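Local coordinates for protein KLLA0E03807p (Kluyveromyces lactis, PDB 3SQI) that probably binds centromeric DNA through this N-terminal DNA-binding domain of Ndc10, a platform for inner kinetochore assembly in budding yeast, at residues 138-143 / 248-252; 205-209 / 231-235. One frame throughout, in Å; residues are numbered along the deposited sequence.

Contact 1 (138-143 / 248-252); sequences KLLLDF and LGNWY
Leu139 is the bump of this interface, and the hollow it fills is built by Leu248 and, one turn on, by Trp251 and Tyr252 of helix 245-259. Its CG lies anti to the backbone N (chi1 -170°), which carries the branched end across the gap although CB itself leaves the backbone at a slant. CD1 then enters the hollow, 3.6 Å from Leu248 CD2 and 3.8 Å from Trp251 CB, and makes an off-centre CH-pi contact 4.2 Å from the centroid of the Tyr252 ring. CD2, the other branch, rests by the carbonyl of Trp251.

Tyr252 is a second bump, its phenol end reaching between Asp142 and Phe143. The Tyr252 and Phe143 side chains cross at about a right angle, with Phe143 CD1 3.7 Å from Tyr252 CE1 at the edge of the tyrosine ring, while the Tyr252 hydroxyl gives a weak hydrogen bond to Asp142 OD1 (OH to OD1 3.5 Å). That carboxylate is held chiefly by a salt bridge to Arg156. An alanine in place of Tyr252 would probably open a gap beside Leu139 CD1 and the Phe143 edge. At the far end, Lys138 NZ lies at the edge of the Trp251 indole, whose residue also packs on a DNA phosphate. The segments 138-143 and 248-252, of helices 133-149 and 245-259, cross at -94°, near-perpendicular packing within the helical core of a tyrosine-recombinase-like DNA-binding fold.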
ATOM      1  N   LYS A 138     -11.063   2.003  11.763  1.00 86.62           N
ATOM      2  CA  LYS A 138     -10.496   3.289  11.389  1.00 85.82           C
ATOM      3  C   LYS A 138      -9.000   3.259  11.683  1.00 96.61           C
ATOM      4  O   LYS A 138      -8.152   3.478  10.789  1.00107.41           O
ATOM      5  CB  LYS A 138     -11.180   4.410  12.170  1.00 91.93           C
ATOM      6  CG  LYS A 138     -11.084   5.776  11.516  1.00 99.06           C
ATOM      7  CD  LYS A 138     -12.018   6.782  12.175  1.00 96.65           C
ATOM      8  CE  LYS A 138     -13.370   6.167  12.481  1.00 98.66           C
ATOM      9  NZ  LYS A 138     -13.515   5.891  13.942  1.00117.34           N
ATOM     10  N   LEU A 139      -8.672   2.957  12.938  1.00 89.48           N
ATOM     11  CA  LEU A 139      -7.269   2.849  13.303  1.00 84.03           C
ATOM     12  C   LEU A 139      -6.575   1.867  12.371  1.00 88.91           C
ATOM     13  O   LEU A 139      -5.595   2.208  11.712  1.00 93.98           O
ATOM     14  CB  LEU A 139      -7.102   2.390  14.750  1.00 89.18           C
ATOM     15  CG  LEU A 139      -5.664   2.479  15.269  1.00 84.81           C
ATOM     16  CD1 LEU A 139      -5.220   3.934  15.342  1.00 77.64           C
ATOM     17  CD2 LEU A 139      -5.519   1.812  16.625  1.00 84.90           C
ATOM     18  N   LEU A 140      -7.106   0.652  12.298  1.00 83.29           N
ATOM     19  CA  LEU A 140      -6.461  -0.407  11.537  1.00 64.06           C
ATOM     20  C   LEU A 140      -6.143   0.029  10.116  1.00 61.05           C
ATOM     21  O   LEU A 140      -5.121  -0.354   9.568  1.00 69.83           O
ATOM     22  CB  LEU A 140      -7.323  -1.669  11.506  1.00 64.01           C
ATOM     23  CG  LEU A 140      -6.751  -2.753  10.590  1.00 62.85           C
ATOM     24  CD1 LEU A 140      -5.504  -3.366  11.214  1.00 71.23           C
ATOM     25  CD2 LEU A 140      -7.782  -3.823  10.263  1.00 65.55           C
ATOM     26  N   LEU A 141      -7.025   0.811   9.504  1.00 78.47           N
ATOM     27  CA  LEU A 141      -6.771   1.277   8.148  1.00 69.60           C
ATOM     28  C   LEU A 141      -5.607   2.240   8.190  1.00 58.33           C
ATOM     29  O   LEU A 141      -4.694   2.143   7.375  1.00 72.45           O
ATOM     30  CB  LEU A 141      -7.987   1.966   7.531  1.00 74.01           C
ATOM     31  CG  LEU A 141      -7.748   2.390   6.077  1.00 69.72           C
ATOM     32  CD1 LEU A 141      -8.027   1.221   5.154  1.00 78.17           C
ATOM     33  CD2 LEU A 141      -8.595   3.589   5.679  1.00 63.12           C
ATOM     34  N   ASP A 142      -5.613   3.166   9.142  1.00 65.67           N
ATOM     35  CA  ASP A 142      -4.464   4.072   9.220  1.00 79.63           C
ATOM     36  C   ASP A 142      -3.122   3.327   9.366  1.00 79.47           C
ATOM     37  O   ASP A 142      -2.143   3.634   8.677  1.00 75.32           O
ATOM     38  CB  ASP A 142      -4.623   5.078  10.344  1.00 80.57           C
ATOM     39  CG  ASP A 142      -3.519   6.097  10.347  1.00 88.38           C
ATOM     40  OD1 ASP A 142      -2.572   5.949  11.148  1.00 99.71           O
ATOM     41  OD2 ASP A 142      -3.587   7.037   9.528  1.00 91.52           O
ATOM     42  N   PHE A 143      -3.092   2.344  10.259  1.00 83.06           N
ATOM     43  CA  PHE A 143      -1.911   1.510  10.459  1.00 76.75           C
ATOM     44  C   PHE A 143      -1.509   0.717   9.210  1.00 78.07           C
ATOM     45  O   PHE A 143      -0.381   0.828   8.743  1.00 85.78           O
ATOM     46  CB  PHE A 143      -2.149   0.561  11.633  1.00 74.64           C
ATOM     47  CG  PHE A 143      -1.050  -0.439  11.847  1.00 77.04           C
ATOM     48  CD1 PHE A 143       0.164  -0.051  12.390  1.00 83.06           C
ATOM     49  CD2 PHE A 143      -1.240  -1.773  11.535  1.00 79.02           C
ATOM     50  CE1 PHE A 143       1.175  -0.976  12.597  1.00 83.45           C
ATOM     51  CE2 PHE A 143      -0.237  -2.703  11.741  1.00 86.93           C
ATOM     52  CZ  PHE A 143       0.973  -2.304  12.272  1.00 88.10           C
ATOM     53  N   LEU A 248      -5.264   9.969  17.436  1.00 90.08           N
ATOM     54  CA  LEU A 248      -4.655   8.738  16.959  1.00 96.01           C
ATOM     55  C   LEU A 248      -3.496   8.329  17.858  1.00103.46           C
ATOM     56  O   LEU A 248      -3.350   7.153  18.190  1.00113.15           O
ATOM     57  CB  LEU A 248      -4.161   8.886  15.521  1.00 95.38           C
ATOM     58  CG  LEU A 248      -5.147   8.570  14.396  1.00 92.32           C
ATOM     59  CD1 LEU A 248      -4.378   8.253  13.120  1.00 90.35           C
ATOM     60  CD2 LEU A 248      -6.062   7.407  14.771  1.00 91.07           C
ATOM     61  N   GLY A 249      -2.673   9.303  18.245  1.00 96.26           N
ATOM     62  CA  GLY A 249      -1.547   9.050  19.127  1.00109.75           C
ATOM     63  C   GLY A 249      -1.936   8.364  20.426  1.00114.21           C
ATOM     64  O   GLY A 249      -1.124   7.676  21.042  1.00112.68           O
ATOM     65  N   ASN A 250      -3.174   8.583  20.858  1.00123.80           N
ATOM     66  CA  ASN A 250      -3.735   7.864  21.995  1.00131.33           C
ATOM     67  C   ASN A 250      -4.203   6.483  21.589  1.00131.83           C
ATOM     68  O   ASN A 250      -3.893   5.490  22.248  1.00133.81           O
ATOM     69  CB  ASN A 250      -4.904   8.640  22.601  1.00133.56           C
ATOM     70  CG  ASN A 250      -4.477   9.972  23.177  1.00149.78           C
ATOM     71  OD1 ASN A 250      -3.384  10.098  23.734  1.00158.22           O
ATOM     72  ND2 ASN A 250      -5.331  10.978  23.036  1.00144.38           N
ATOM     73  N   TRP A 251      -4.947   6.426  20.489  1.00119.36           N
ATOM     74  CA  TRP A 251      -5.493   5.159  20.018  1.00100.37           C
ATOM     75  C   TRP A 251      -4.411   4.092  19.853  1.00 95.11           C
ATOM     76  O   TRP A 251      -4.629   2.922  20.174  1.00 94.57           O
ATOM     77  CB  TRP A 251      -6.260   5.352  18.707  1.00122.02           C
ATOM     78  CG  TRP A 251      -7.485   6.202  18.857  1.00135.92           C
ATOM     79  CD1 TRP A 251      -7.671   7.219  19.747  1.00145.05           C
ATOM     80  CD2 TRP A 251      -8.701   6.104  18.103  1.00136.53           C
ATOM     81  NE1 TRP A 251      -8.921   7.763  19.591  1.00149.76           N
ATOM     82  CE2 TRP A 251      -9.575   7.095  18.591  1.00145.50           C
ATOM     83  CE3 TRP A 251      -9.133   5.273  17.066  1.00142.03           C
ATOM     84  CZ2 TRP A 251     -10.858   7.279  18.077  1.00144.18           C
ATOM     85  CZ3 TRP A 251     -10.409   5.457  16.557  1.00144.18           C
ATOM     86  CH2 TRP A 251     -11.255   6.453  17.063  1.00145.76           C
ATOM     87  N   TYR A 252      -3.245   4.511  19.363  1.00 93.17           N
ATOM     88  CA  TYR A 252      -2.161   3.595  19.015  1.00 84.08           C
ATOM     89  C   TYR A 252      -1.540   2.808  20.168  1.00103.07           C
ATOM     90  O   TYR A 252      -1.556   1.578  20.150  1.00109.24           O
ATOM     91  CB  TYR A 252      -1.070   4.339  18.247  1.00 94.06           C
ATOM     92  CG  TYR A 252      -1.067   4.047  16.767  1.00101.99           C
ATOM     93  CD1 TYR A 252      -0.520   2.871  16.275  1.00107.73           C
ATOM     94  CD2 TYR A 252      -1.604   4.952  15.860  1.00101.04           C
ATOM     95  CE1 TYR A 252      -0.512   2.598  14.919  1.00108.54           C
ATOM     96  CE2 TYR A 252      -1.601   4.689  14.501  1.00 99.78           C
ATOM     97  CZ  TYR A 252      -1.053   3.510  14.035  1.00103.53           C
ATOM     98  OH  TYR A 252      -1.048   3.246  12.684  1.00101.72           O
TER

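Contact 2 (205-209 / 231-235); sequences YYYLR and IPIIR
Three side chains of one helix, Tyr205, Tyr206 and Arg209, reach out to the loop 231-235, joining helix 198-210 to the connection between helices 224-227 and 245-259 in this tyrosine-recombinase-like domain. Because the loop has no regular structure, its backbone carbonyls supply most of the acceptors, and the helix answers with donors at the ends of long side chains.

The tight part centres on Pro232 and Ile233. Arg209 runs out fully extended, with CG anti to its N (chi1 177°), and its guanidinium arrives end-on, so that both terminal nitrogens grip a single oxygen: NH1 lies 2.9 Å and NH2 2.8 Å from Pro232 O. That oxygen sits in the plane of the guanidinium, and this double hold fixes the rotation of the group. Next to it, Tyr206 donates its hydroxyl to Ile233 O over 2.7 Å, coming from the side of the carbonyl at a C=O...donor angle of 110°. Ile233 CG2 packs on the same hydroxyl, and both side chains lean on Leu161 of a nearby loop.

Toward Arg235 the contact slackens. The hydroxyl of Tyr205 takes only a weak, long bond from the backbone N of Arg235, and its ring meets Ile234 through CE2, 4.2 Å from Ile234 CB. Arg235 is partly exposed; its CB lies over one face of the Arg209 guanidinium, but its charged end turns away and forms a salt bridge with Asp220, which probably eases the meeting of like charges. The two guanidinium planes stand 80° apart, with Arg209 NE 5.9 Å from Arg235 NE.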
ATOM      1  N   TYR A 205     -14.733  -0.782   6.360  1.00 78.44           N
ATOM      2  CA  TYR A 205     -14.838   0.496   7.044  1.00 75.54           C
ATOM      3  C   TYR A 205     -15.706   1.463   6.261  1.00 76.24           C
ATOM      4  O   TYR A 205     -16.427   2.262   6.846  1.00 80.62           O
ATOM      5  CB  TYR A 205     -13.461   1.118   7.283  1.00 61.01           C
ATOM      6  CG  TYR A 205     -13.526   2.561   7.745  1.00 64.05           C
ATOM      7  CD1 TYR A 205     -14.194   2.909   8.910  1.00 61.96           C
ATOM      8  CD2 TYR A 205     -12.917   3.578   7.016  1.00 65.28           C
ATOM      9  CE1 TYR A 205     -14.257   4.228   9.334  1.00 74.48           C
ATOM     10  CE2 TYR A 205     -12.977   4.904   7.437  1.00 59.46           C
ATOM     11  CZ  TYR A 205     -13.646   5.223   8.596  1.00 71.00           C
ATOM     12  OH  TYR A 205     -13.710   6.536   9.028  1.00 84.60           O
ATOM     13  N   TYR A 206     -15.637   1.395   4.937  1.00 70.50           N
ATOM     14  CA  TYR A 206     -16.369   2.350   4.119  1.00 83.13           C
ATOM     15  C   TYR A 206     -17.848   2.005   4.013  1.00 85.68           C
ATOM     16  O   TYR A 206     -18.697   2.892   3.899  1.00 82.54           O
ATOM     17  CB  TYR A 206     -15.725   2.508   2.744  1.00 80.03           C
ATOM     18  CG  TYR A 206     -14.658   3.576   2.726  1.00 80.87           C
ATOM     19  CD1 TYR A 206     -14.078   3.993   1.537  1.00 79.98           C
ATOM     20  CD2 TYR A 206     -14.235   4.171   3.904  1.00 85.79           C
ATOM     21  CE1 TYR A 206     -13.107   4.976   1.525  1.00 77.79           C
ATOM     22  CE2 TYR A 206     -13.269   5.150   3.902  1.00 86.48           C
ATOM     23  CZ  TYR A 206     -12.706   5.549   2.712  1.00 87.95           C
ATOM     24  OH  TYR A 206     -11.742   6.529   2.720  1.00 91.01           O
ATOM     25  N   TYR A 207     -18.156   0.716   4.060  1.00 77.95           N
ATOM     26  CA  TYR A 207     -19.544   0.296   4.149  1.00 78.07           C
ATOM     27  C   TYR A 207     -20.122   0.835   5.449  1.00 79.24           C
ATOM     28  O   TYR A 207     -21.170   1.479   5.456  1.00 85.72           O
ATOM     29  CB  TYR A 207     -19.655  -1.225   4.108  1.00 82.91           C
ATOM     30  CG  TYR A 207     -21.078  -1.731   4.023  1.00 96.96           C
ATOM     31  CD1 TYR A 207     -21.776  -1.705   2.821  1.00 98.49           C
ATOM     32  CD2 TYR A 207     -21.724  -2.240   5.144  1.00101.04           C
ATOM     33  CE1 TYR A 207     -23.078  -2.171   2.740  1.00 93.20           C
ATOM     34  CE2 TYR A 207     -23.025  -2.709   5.070  1.00 95.86           C
ATOM     35  CZ  TYR A 207     -23.694  -2.673   3.867  1.00 88.40           C
ATOM     36  OH  TYR A 207     -24.985  -3.139   3.794  1.00109.24           O
ATOM     37  N   LEU A 208     -19.423   0.586   6.551  1.00 81.04           N
ATOM     38  CA  LEU A 208     -19.861   1.077   7.852  1.00 76.44           C
ATOM     39  C   LEU A 208     -20.010   2.599   7.872  1.00 75.39           C
ATOM     40  O   LEU A 208     -20.951   3.140   8.450  1.00 90.49           O
ATOM     41  CB  LEU A 208     -18.881   0.635   8.940  1.00 74.10           C
ATOM     42  CG  LEU A 208     -18.738  -0.876   9.136  1.00 76.10           C
ATOM     43  CD1 LEU A 208     -17.892  -1.168  10.359  1.00 75.01           C
ATOM     44  CD2 LEU A 208     -20.099  -1.527   9.280  1.00 66.94           C
ATOM     45  N   ARG A 209     -19.066   3.279   7.235  1.00 73.30           N
ATOM     46  CA  ARG A 209     -19.000   4.732   7.254  1.00 80.20           C
ATOM     47  C   ARG A 209     -20.152   5.328   6.467  1.00 81.81           C
ATOM     48  O   ARG A 209     -20.791   6.289   6.895  1.00 86.82           O
ATOM     49  CB  ARG A 209     -17.666   5.189   6.652  1.00 82.25           C
ATOM     50  CG  ARG A 209     -17.478   6.700   6.536  1.00 83.41           C
ATOM     51  CD  ARG A 209     -16.046   7.015   6.102  1.00 86.63           C
ATOM     52  NE  ARG A 209     -15.842   8.417   5.743  1.00 89.66           N
ATOM     53  CZ  ARG A 209     -14.737   8.884   5.165  1.00 80.68           C
ATOM     54  NH1 ARG A 209     -13.735   8.059   4.876  1.00 67.25           N
ATOM     55  NH2 ARG A 209     -14.636  10.175   4.868  1.00 77.62           N
ATOM     56  N   ILE A 231     -12.830  14.849   0.883  1.00101.41           N
ATOM     57  CA  ILE A 231     -13.280  13.659   1.588  1.00101.82           C
ATOM     58  C   ILE A 231     -12.083  12.917   2.150  1.00102.68           C
ATOM     59  O   ILE A 231     -11.339  12.283   1.402  1.00104.91           O
ATOM     60  CB  ILE A 231     -14.046  12.710   0.655  1.00101.83           C
ATOM     61  CG1 ILE A 231     -15.174  13.459  -0.059  1.00111.32           C
ATOM     62  CG2 ILE A 231     -14.583  11.518   1.433  1.00 92.41           C
ATOM     63  CD1 ILE A 231     -16.070  14.244   0.874  1.00118.90           C
ATOM     64  N   PRO A 232     -11.893  12.985   3.477  1.00 97.90           N
ATOM     65  CA  PRO A 232     -10.731  12.369   4.138  1.00 99.16           C
ATOM     66  C   PRO A 232     -10.826  10.848   4.188  1.00102.73           C
ATOM     67  O   PRO A 232     -11.918  10.308   4.375  1.00112.71           O
ATOM     68  CB  PRO A 232     -10.781  12.955   5.554  1.00 90.66           C
ATOM     69  CG  PRO A 232     -12.206  13.303   5.766  1.00 92.96           C
ATOM     70  CD  PRO A 232     -12.745  13.720   4.423  1.00 93.61           C
ATOM     71  N   ILE A 233      -9.694  10.173   4.023  1.00 94.99           N
ATOM     72  CA  ILE A 233      -9.667   8.712   3.994  1.00 90.16           C
ATOM     73  C   ILE A 233     -10.249   8.094   5.266  1.00 89.09           C
ATOM     74  O   ILE A 233     -10.826   7.008   5.228  1.00 91.72           O
ATOM     75  CB  ILE A 233      -8.243   8.180   3.768  1.00 86.82           C
ATOM     76  CG1 ILE A 233      -7.644   8.814   2.515  1.00 83.63           C
ATOM     77  CG2 ILE A 233      -8.251   6.661   3.634  1.00 76.92           C
ATOM     78  CD1 ILE A 233      -8.309   8.361   1.244  1.00 69.41           C
ATOM     79  N   ILE A 234     -10.075   8.777   6.392  1.00 86.89           N
ATOM     80  CA  ILE A 234     -10.746   8.390   7.629  1.00 90.93           C
ATOM     81  C   ILE A 234     -11.231   9.654   8.349  1.00 98.54           C
ATOM     82  O   ILE A 234     -10.498  10.637   8.460  1.00 93.26           O
ATOM     83  CB  ILE A 234      -9.861   7.478   8.554  1.00 75.19           C
ATOM     84  CG1 ILE A 234      -8.997   8.291   9.505  1.00101.53           C
ATOM     85  CG2 ILE A 234      -8.977   6.537   7.746  1.00 70.93           C
ATOM     86  CD1 ILE A 234      -8.058   7.419  10.311  1.00108.18           C
ATOM     87  N   ARG A 235     -12.477   9.646   8.806  1.00 93.87           N
ATOM     88  CA  ARG A 235     -13.056  10.856   9.368  1.00 94.36           C
ATOM     89  C   ARG A 235     -12.925  10.908  10.883  1.00107.13           C
ATOM     90  O   ARG A 235     -13.011   9.885  11.559  1.00109.41           O
ATOM     91  CB  ARG A 235     -14.522  11.017   8.953  1.00101.87           C
ATOM     92  CG  ARG A 235     -15.447   9.918   9.444  1.00104.49           C
ATOM     93  CD  ARG A 235     -16.888  10.415   9.542  1.00112.49           C
ATOM     94  NE  ARG A 235     -17.113  11.246  10.725  1.00118.73           N
ATOM     95  CZ  ARG A 235     -18.253  11.880  10.989  1.00113.46           C
ATOM     96  NH1 ARG A 235     -19.269  11.788  10.151  1.00114.80           N
ATOM     97  NH2 ARG A 235     -18.379  12.609  12.089  1.00113.03           N
TER

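Both contacts are largely buried and lie on the same side of the chain's centre, their centres about 13 Å apart, yet only contact 2 has a partly exposed edge, at Arg235. Contact 1 joins two helices and relies on interdigitated leucines and aromatic rings; contact 2 ties a helix to a loop and relies on donors aimed at backbone carbonyls. Helix 133-149 connects them: Lys138 CG packs 3.6 Å from Ile234 CB, its CE lies against the Tyr205 hydroxyl, and Leu141 CD2 meets Ile234 CG2. In sequence the segments of contact 2 fall between those of contact 1, so the longer-range helix packing encloses the more local polar one.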